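Local coordinates for DUF917 domain-containing protein (Chromobacterium violaceum, PDB 2O3I) that is of unknown function but belongs to the DUF917 family, with the two-part sequence organisation of S-Me-THD-like proteins, at residues S140-T145 / I183-E188; A149-T154 / W209-A214; A266-P271 / V284-G289. The protein carries 2 engineered substitutions. All blocks are in the same frame, centred on the assembly; numbering follows the deposited sequence.

Contact 1 of 3, residues S140-T145 / I183-E188; sequences SLPMLT and ISTVVE
A short 3-10 turn, 141-143, leans on the opening turns of helix 183-194, with Leu141 and Pro142 facing Ser184, Thr185 and Glu188. Its one hydrogen bond across runs from Leu141 N to Glu188 OE2, 3.1 Å long, with an N-H...O angle of 150°. The amide reaches the oxygen from above the carboxylate, 52° out of its plane. Glu188 gets there because CG stands anti to the backbone N (chi1 -174°) and the chain stays extended beyond it, carrying the carboxylate past the helix surface to the start of the turn. The same OE2 forms a salt bridge with Arg192, one turn further along the helix, so it is held by two partners. That pairing would tend to keep the buried carboxylate ionised.

The turn itself is closed by backbone bonds from Met143 N to Ser140 O and from Leu144 N to Leu141 O, after which Leu144 takes the N-cap position of helix 145-148. Leu141 N, leading into this 3-10 turn, thus finds its acceptor on helix 183-194. Beside this bond, Leu141 slants across the aliphatic part of Glu188: Leu141 CD1 touches Glu188 CB at 3.6 Å, while Leu141 CB sits 4.0 Å from Ser184 CB. Pro142 crosses Thr185 at about a right angle, its ring carbon Pro142 CG lying 3.4 Å from Thr185 OG1. Around the contact, Met208 of strand 203-211 packs on Leu141, and Ser372 of helix 367-379 packs on Pro142.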
loop_
_atom_site.group_PDB
_atom_site.type_symbol
_atom_site.label_atom_id
_atom_site.label_comp_id
_atom_site.label_asym_id
_atom_site.label_seq_id
_atom_site.Cartn_x
_atom_site.Cartn_y
_atom_site.Cartn_z
ATOM N N SER A 140 -2.449 -10.653 -14.356
ATOM C CA SER A 140 -3.071 -9.646 -13.501
ATOM C C SER A 140 -4.587 -9.790 -13.347
ATOM O O SER A 140 -5.262 -10.343 -14.208
ATOM C CB SER A 140 -2.712 -8.237 -13.986
ATOM O OG SER A 140 -3.585 -7.811 -15.003
ATOM N N LEU A 141 -5.100 -9.266 -12.237
ATOM C CA LEU A 141 -6.510 -9.355 -11.861
ATOM C C LEU A 141 -7.624 -9.019 -12.855
ATOM O O LEU A 141 -8.668 -9.667 -12.840
ATOM C CB LEU A 141 -6.737 -8.557 -10.574
ATOM C CG LEU A 141 -5.897 -8.965 -9.355
ATOM C CD1 LEU A 141 -6.187 -8.000 -8.214
ATOM C CD2 LEU A 141 -6.202 -10.400 -8.940
ATOM N N PRO A 142 -7.443 -8.001 -13.711
ATOM C CA PRO A 142 -8.532 -7.697 -14.657
ATOM C C PRO A 142 -8.804 -8.775 -15.714
ATOM O O PRO A 142 -9.779 -8.692 -16.465
ATOM C CB PRO A 142 -8.094 -6.367 -15.282
ATOM C CG PRO A 142 -6.589 -6.395 -15.155
ATOM C CD PRO A 142 -6.390 -6.971 -13.770
HETATM N N MSE A 143 -7.941 -9.780 -15.779
HETATM C CA MSE A 143 -8.119 -10.848 -16.752
HETATM C C MSE A 143 -8.961 -11.986 -16.187
HETATM O O MSE A 143 -9.264 -12.945 -16.890
HETATM C CB MSE A 143 -6.752 -11.354 -17.245
HETATM C CG MSE A 143 -6.165 -10.471 -18.353
HETATM SE SE MSE A 143 -4.231 -10.534 -18.600
HETATM C CE MSE A 143 -3.775 -8.942 -17.614
ATOM N N LEU A 144 -9.342 -11.870 -14.918
ATOM C CA LEU A 144 -10.182 -12.882 -14.282
ATOM C C LEU A 144 -11.639 -12.461 -14.411
ATOM O O LEU A 144 -11.948 -11.270 -14.374
ATOM C CB LEU A 144 -9.819 -13.039 -12.804
ATOM C CG LEU A 144 -8.391 -13.510 -12.526
ATOM C CD1 LEU A 144 -8.181 -13.645 -11.030
ATOM C CD2 LEU A 144 -8.151 -14.845 -13.224
ATOM N N THR A 145 -12.536 -13.431 -14.558
ATOM C CA THR A 145 -13.957 -13.122 -14.716
ATOM C C THR A 145 -14.576 -12.354 -13.550
ATOM O O THR A 145 -15.590 -11.665 -13.726
ATOM C CB THR A 145 -14.771 -14.402 -14.989
ATOM O OG1 THR A 145 -14.489 -15.387 -13.993
ATOM C CG2 THR A 145 -14.413 -14.958 -16.352
ATOM N N ILE A 183 -10.468 -0.778 -11.776
ATOM C CA ILE A 183 -10.362 -0.849 -10.322
ATOM C C ILE A 183 -9.560 -2.056 -9.859
ATOM O O ILE A 183 -8.866 -1.994 -8.845
ATOM C CB ILE A 183 -11.755 -0.851 -9.648
ATOM C CG1 ILE A 183 -11.597 -0.634 -8.140
ATOM C CG2 ILE A 183 -12.475 -2.161 -9.918
ATOM C CD1 ILE A 183 -12.880 -0.204 -7.444
ATOM N N SER A 184 -9.645 -3.147 -10.612
ATOM C CA SER A 184 -8.907 -4.363 -10.284
ATOM C C SER A 184 -7.410 -4.096 -10.378
ATOM O O SER A 184 -6.639 -4.474 -9.488
ATOM C CB SER A 184 -9.281 -5.489 -11.252
ATOM O OG SER A 184 -10.670 -5.756 -11.206
ATOM N N THR A 185 -7.008 -3.449 -11.468
ATOM C CA THR A 185 -5.604 -3.123 -11.699
ATOM C C THR A 185 -5.074 -2.259 -10.555
ATOM O O THR A 185 -3.998 -2.521 -10.016
ATOM C CB THR A 185 -5.415 -2.362 -13.048
ATOM O OG1 THR A 185 -5.803 -3.210 -14.139
ATOM C CG2 THR A 185 -3.957 -1.954 -13.240
ATOM N N VAL A 186 -5.840 -1.235 -10.185
ATOM C CA VAL A 186 -5.448 -0.334 -9.108
ATOM C C VAL A 186 -5.246 -1.107 -7.809
ATOM O O VAL A 186 -4.243 -0.930 -7.115
ATOM C CB VAL A 186 -6.517 0.766 -8.876
ATOM C CG1 VAL A 186 -6.028 1.748 -7.821
ATOM C CG2 VAL A 186 -6.818 1.495 -10.181
ATOM N N VAL A 187 -6.206 -1.965 -7.481
ATOM C CA VAL A 187 -6.119 -2.761 -6.268
ATOM C C VAL A 187 -4.854 -3.610 -6.283
ATOM O O VAL A 187 -4.129 -3.675 -5.295
ATOM C CB VAL A 187 -7.360 -3.669 -6.115
ATOM C CG1 VAL A 187 -7.104 -4.754 -5.074
ATOM C CG2 VAL A 187 -8.559 -2.820 -5.719
ATOM N N GLU A 188 -4.585 -4.250 -7.414
ATOM C CA GLU A 188 -3.403 -5.087 -7.533
ATOM C C GLU A 188 -2.132 -4.248 -7.397
ATOM O O GLU A 188 -1.145 -4.687 -6.809
ATOM C CB GLU A 188 -3.411 -5.801 -8.878
ATOM C CG GLU A 188 -2.305 -6.813 -9.048
ATOM C CD GLU A 188 -2.338 -7.452 -10.416
ATOM O OE1 GLU A 188 -2.162 -6.720 -11.411
ATOM O OE2 GLU A 188 -2.549 -8.678 -10.500
#

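Contact 2 of 3, residues A149-T154 / W209-A214; sequences AGVPPT and WMMSPA
Trp209, near the C-terminal end of strand 203-211, runs its indole along the loop 151-153. At its base, Trp209 CB sits 4.0 Å from Val151 CG1, and Trp209 CG keeps the same methyl beside it. Trp209 CD1 has several neighbours: Val151 CG1 at 3.4 Å and Pro152 O at 3.2 Å, the latter approaching at the ring edge near the indole plane. Val151 O comes to that edge as well, 3.1 Å from Trp209 NE1. Pro153 comes in obliquely, with Pro153 CB 3.7 Å from Trp209 NE1. The side chains of Val151 and Trp209 meet at a slant. On the valine, CG1 is anti to the backbone N (chi1 175°), which turns it onto the base of the indole. Past the pyrrole, the six-membered ring leaves this loop and packs on Leu141 and Leu144, while Tyr146 stacks on the indole.

The loop reaches the strand by way of a Schellman motif: Gly150, with positive phi, ends helix 145-148 and sends the chain into Val151. Strand 203-211 is an inner strand of the mixed eight-stranded sheet, between 61-69 and 156-159, and Met211 bonds through its backbone to Cys62 on the former. Val151 also meets selenomethionine Met211 at about a right angle, with Met211 CG 3.7 Å from Val151 CG1; the methyl end of Met211 is modelled too close to the valine to be trusted in detail. Between Pro152 and Met210, one water donates to two backbone carbonyls, at 2.6 Å to Pro152 O and 3.1 Å to Met210 O, tying loop to strand where their main chains make no clear direct bond.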
loop_
_atom_site.group_PDB
_atom_site.type_symbol
_atom_site.label_atom_id
_atom_site.label_comp_id
_atom_site.label_asym_id
_atom_site.label_seq_id
_atom_site.Cartn_x
_atom_site.Cartn_y
_atom_site.Cartn_z
ATOM N N ALA A 149 -17.159 -9.350 -14.263
ATOM C CA ALA A 149 -18.502 -9.402 -13.708
ATOM C C ALA A 149 -18.752 -8.209 -12.790
ATOM O O ALA A 149 -19.874 -7.978 -12.357
ATOM C CB ALA A 149 -18.701 -10.698 -12.935
ATOM N N GLY A 150 -17.699 -7.463 -12.476
ATOM C CA GLY A 150 -17.878 -6.311 -11.616
ATOM C C GLY A 150 -18.075 -6.556 -10.123
ATOM O O GLY A 150 -18.744 -5.761 -9.451
ATOM N N VAL A 151 -17.510 -7.658 -9.614
ATOM C CA VAL A 151 -17.587 -7.985 -8.174
ATOM C C VAL A 151 -16.692 -7.026 -7.426
ATOM O O VAL A 151 -15.531 -6.889 -7.767
ATOM C CB VAL A 151 -17.013 -9.400 -7.878
ATOM C CG1 VAL A 151 -17.005 -9.634 -6.410
ATOM C CG2 VAL A 151 -17.881 -10.414 -8.537
ATOM N N PRO A 152 -17.222 -6.317 -6.414
ATOM C CA PRO A 152 -16.338 -5.386 -5.707
ATOM C C PRO A 152 -15.067 -6.118 -5.303
ATOM O O PRO A 152 -15.130 -7.186 -4.706
ATOM C CB PRO A 152 -17.179 -4.951 -4.508
ATOM C CG PRO A 152 -18.567 -4.966 -5.071
ATOM C CD PRO A 152 -18.585 -6.277 -5.852
ATOM N N PRO A 153 -13.897 -5.562 -5.652
ATOM C CA PRO A 153 -12.613 -6.186 -5.316
ATOM C C PRO A 153 -12.199 -6.049 -3.856
ATOM O O PRO A 153 -11.390 -6.839 -3.362
ATOM C CB PRO A 153 -11.637 -5.483 -6.261
ATOM C CG PRO A 153 -12.204 -4.104 -6.343
ATOM C CD PRO A 153 -13.694 -4.382 -6.515
ATOM N N THR A 154 -12.739 -5.045 -3.172
ATOM C CA THR A 154 -12.406 -4.826 -1.768
ATOM C C THR A 154 -13.694 -4.823 -0.957
ATOM O O THR A 154 -14.774 -4.626 -1.500
ATOM C CB THR A 154 -11.693 -3.477 -1.555
ATOM O OG1 THR A 154 -12.619 -2.413 -1.787
ATOM C CG2 THR A 154 -10.523 -3.331 -2.504
ATOM N N TRP A 209 -12.893 -10.327 -3.223
ATOM C CA TRP A 209 -14.044 -10.668 -4.048
ATOM C C TRP A 209 -15.096 -11.523 -3.322
ATOM O O TRP A 209 -15.572 -12.541 -3.840
ATOM C CB TRP A 209 -13.577 -11.359 -5.342
ATOM C CG TRP A 209 -13.064 -10.389 -6.395
ATOM C CD1 TRP A 209 -13.606 -9.175 -6.720
ATOM C CD2 TRP A 209 -11.969 -10.588 -7.297
ATOM N NE1 TRP A 209 -12.924 -8.611 -7.767
ATOM C CE2 TRP A 209 -11.914 -9.455 -8.145
ATOM C CE3 TRP A 209 -11.030 -11.615 -7.475
ATOM C CZ2 TRP A 209 -10.957 -9.315 -9.159
ATOM C CZ3 TRP A 209 -10.074 -11.479 -8.486
ATOM C CH2 TRP A 209 -10.047 -10.336 -9.314
HETATM N N MSE A 210 -15.454 -11.104 -2.117
HETATM C CA MSE A 210 -16.478 -11.806 -1.355
HETATM C C MSE A 210 -17.761 -11.751 -2.188
HETATM O O MSE A 210 -18.104 -10.705 -2.743
HETATM C CB MSE A 210 -16.694 -11.122 -0.008
HETATM C CG MSE A 210 -15.513 -11.221 0.941
HETATM SE SE MSE A 210 -15.858 -10.287 2.609
HETATM C CE MSE A 210 -15.156 -8.553 2.100
HETATM N N MSE A 211 -18.469 -12.874 -2.281
HETATM C CA MSE A 211 -19.688 -12.917 -3.081
HETATM C C MSE A 211 -20.859 -13.648 -2.431
HETATM O O MSE A 211 -20.678 -14.594 -1.658
HETATM C CB MSE A 211 -19.402 -13.586 -4.433
HETATM C CG MSE A 211 -18.295 -12.920 -5.250
HETATM SE SE MSE A 211 -17.595 -14.088 -6.651
HETATM C CE MSE A 211 -16.914 -12.786 -7.853
ATOM N N SER A 212 -22.061 -13.201 -2.776
ATOM C CA SER A 212 -23.287 -13.816 -2.301
ATOM C C SER A 212 -23.580 -14.836 -3.392
ATOM O O SER A 212 -23.023 -14.742 -4.481
ATOM C CB SER A 212 -24.401 -12.782 -2.228
ATOM N N PRO A 213 -24.435 -15.832 -3.118
ATOM C CA PRO A 213 -24.737 -16.834 -4.151
ATOM C C PRO A 213 -25.265 -16.228 -5.457
ATOM O O PRO A 213 -25.111 -16.811 -6.529
ATOM C CB PRO A 213 -25.775 -17.726 -3.471
ATOM C CG PRO A 213 -25.357 -17.678 -2.030
ATOM C CD PRO A 213 -25.045 -16.207 -1.827
ATOM N N ALA A 214 -25.882 -15.056 -5.355
ATOM C CA ALA A 214 -26.445 -14.386 -6.519
ATOM C C ALA A 214 -25.346 -13.969 -7.484
ATOM O O ALA A 214 -25.474 -14.140 -8.700
ATOM C CB ALA A 214 -27.255 -13.168 -6.081
HETATM O O HOH W 1 -16.667 -7.948 -2.800
#

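Contact 3 of 3, residues A266-P271 / V284-G289; sequences ATLASP and VVLEDG. Engineered in segment 266-271: Pro271 (natural residue Ser).
Thr267 and Glu287 face each other as an antiparallel hydrogen-bonded pair, and both bonds of the pair are made: Thr267 N to Glu287 O at 3.3 Å and Glu287 N to Thr267 O at 3.1 Å. Two residues on, Ala269 N donates to Val285 O at 2.8 Å, continuing the ladder. Between these bonds lies the non-hydrogen-bonded pair, Leu268 with Leu286. Here the two side chains lie side by side, with Leu268 CD2 3.5 Å from Leu286 CG. Matching first torsions (chi1 -71° and -64°, CG anti to the carbonyl carbon in both) send them off the same face in the same direction, so that they can lie alongside. On the opposite face of the sheet, Thr267 and Glu287 are exposed.

This is the pairing of two successive strands, 266-268 and 283-287, in an antiparallel sheet. Most of their connection, 272-281, is absent from the model, consistent with disorder, and the engineered Pro271 is the last residue modelled before that gap. The short strand axes run at 146° to one another. At the Ala266 end, Ala266 CB packs on Asp288 CB at 3.8 Å; near the other, Ala269 CB lies 4.2 Å from Val285 CB.

Further out, the sheet continues on both sides of the pair. Strand 352-358 flanks 266-268, with a backbone bond between Ala266 and Ala353, and strand 292-297 flanks 283-287 through backbone bonds between Val284 and Val295 and between Leu286 and Cys293. Leu268 touches Leu337 of helix 334-337 and Ala353 of strand 352-358, and Leu286 touches Val355 of that strand and Phe263.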
loop_
_atom_site.group_PDB
_atom_site.type_symbol
_atom_site.label_atom_id
_atom_site.label_comp_id
_atom_site.label_asym_id
_atom_site.label_seq_id
_atom_site.Cartn_x
_atom_site.Cartn_y
_atom_site.Cartn_z
ATOM N N ALA A 266 10.836 -30.491 -29.607
ATOM C CA ALA A 266 12.196 -30.044 -29.874
ATOM C C ALA A 266 12.994 -30.025 -28.576
ATOM O O ALA A 266 12.531 -30.515 -27.549
ATOM C CB ALA A 266 12.170 -28.656 -30.491
ATOM N N THR A 267 14.190 -29.451 -28.615
ATOM C CA THR A 267 15.017 -29.398 -27.418
ATOM C C THR A 267 15.023 -28.005 -26.792
ATOM O O THR A 267 15.241 -27.003 -27.477
ATOM C CB THR A 267 16.472 -29.827 -27.724
ATOM O OG1 THR A 267 17.158 -28.768 -28.400
ATOM C CG2 THR A 267 16.479 -31.060 -28.613
ATOM N N LEU A 268 14.768 -27.953 -25.489
ATOM C CA LEU A 268 14.756 -26.696 -24.755
ATOM C C LEU A 268 16.175 -26.176 -24.628
ATOM O O LEU A 268 17.045 -26.853 -24.079
ATOM C CB LEU A 268 14.184 -26.892 -23.350
ATOM C CG LEU A 268 12.691 -27.161 -23.168
ATOM C CD1 LEU A 268 12.440 -27.617 -21.738
ATOM C CD2 LEU A 268 11.893 -25.906 -23.481
ATOM N N ALA A 269 16.411 -24.975 -25.138
ATOM C CA ALA A 269 17.732 -24.375 -25.055
ATOM C C ALA A 269 17.893 -23.782 -23.659
ATOM O O ALA A 269 16.917 -23.653 -22.917
ATOM C CB ALA A 269 17.885 -23.291 -26.114
ATOM N N SER A 270 19.128 -23.440 -23.303
ATOM C CA SER A 270 19.418 -22.857 -21.998
ATOM C C SER A 270 19.019 -21.379 -22.000
ATOM O O SER A 270 19.284 -20.656 -22.960
ATOM C CB SER A 270 20.909 -23.007 -21.680
ATOM N N PRO A 271 18.373 -20.913 -20.918
ATOM C CA PRO A 271 17.952 -19.509 -20.842
ATOM C C PRO A 271 19.099 -18.508 -20.982
ATOM O O PRO A 271 20.032 -18.501 -20.180
ATOM C CB PRO A 271 17.264 -19.430 -19.478
ATOM C CG PRO A 271 17.990 -20.479 -18.673
ATOM C CD PRO A 271 18.080 -21.619 -19.657
ATOM N N VAL A 284 11.732 -18.547 -22.938
ATOM C CA VAL A 284 12.296 -19.885 -23.049
ATOM C C VAL A 284 12.377 -20.142 -24.547
ATOM O O VAL A 284 11.457 -19.797 -25.294
ATOM C CB VAL A 284 11.413 -20.973 -22.366
ATOM C CG1 VAL A 284 11.208 -20.636 -20.894
ATOM C CG2 VAL A 284 10.089 -21.100 -23.076
ATOM N N VAL A 285 13.488 -20.724 -24.986
ATOM C CA VAL A 285 13.695 -20.993 -26.398
ATOM C C VAL A 285 13.792 -22.484 -26.682
ATOM O O VAL A 285 14.341 -23.245 -25.892
ATOM C CB VAL A 285 14.985 -20.295 -26.894
ATOM C CG1 VAL A 285 15.110 -20.423 -28.413
ATOM C CG2 VAL A 285 14.973 -18.830 -26.466
ATOM N N LEU A 286 13.237 -22.889 -27.817
ATOM C CA LEU A 286 13.259 -24.279 -28.246
ATOM C C LEU A 286 13.745 -24.309 -29.686
ATOM O O LEU A 286 13.297 -23.514 -30.514
ATOM C CB LEU A 286 11.860 -24.897 -28.176
ATOM C CG LEU A 286 11.165 -25.030 -26.820
ATOM C CD1 LEU A 286 10.695 -23.668 -26.330
ATOM C CD2 LEU A 286 9.983 -25.975 -26.961
ATOM N N GLU A 287 14.664 -25.221 -29.987
ATOM C CA GLU A 287 15.188 -25.341 -31.339
ATOM C C GLU A 287 14.883 -26.705 -31.946
ATOM O O GLU A 287 14.985 -27.736 -31.281
ATOM C CB GLU A 287 16.697 -25.076 -31.343
ATOM C CG GLU A 287 17.057 -23.623 -31.053
ATOM C CD GLU A 287 18.525 -23.312 -31.311
ATOM O OE1 GLU A 287 19.390 -23.851 -30.586
ATOM O OE2 GLU A 287 18.812 -22.529 -32.244
ATOM N N ASP A 288 14.499 -26.696 -33.218
ATOM C CA ASP A 288 14.161 -27.915 -33.941
ATOM C C ASP A 288 14.967 -27.970 -35.238
ATOM O O ASP A 288 14.407 -28.105 -36.326
ATOM C CB ASP A 288 12.655 -27.933 -34.241
ATOM C CG ASP A 288 12.208 -29.210 -34.929
ATOM O OD1 ASP A 288 12.495 -30.305 -34.399
ATOM O OD2 ASP A 288 11.562 -29.118 -35.996
ATOM N N GLY A 289 16.286 -27.860 -35.108
ATOM C CA GLY A 289 17.158 -27.892 -36.270
ATOM C C GLY A 289 16.861 -26.754 -37.224
ATOM O O GLY A 289 16.082 -26.915 -38.163
#

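How the contacts relate
Contacts 1 and 2 are neighbours, their centres 13 Å apart, and they touch: Val187 packs on Pro153 and Thr154. Helix 183-194 and strand 203-211 follow each other in the chain, and the segments of the two contacts alternate, the loops before and after helix 145-148 meeting helix 183-194 and strand 203-211 in turn. Both contacts join the N-terminal S-Me-THD-like sequence range to the C-terminal one. Contact 3 comes later in the chain and lies within the C-terminal range alone, in the separate antiparallel sheet. Its centre is 33 Å from contact 1 and 43 Å from contact 2, on the opposite side of the chain's centre from the latter.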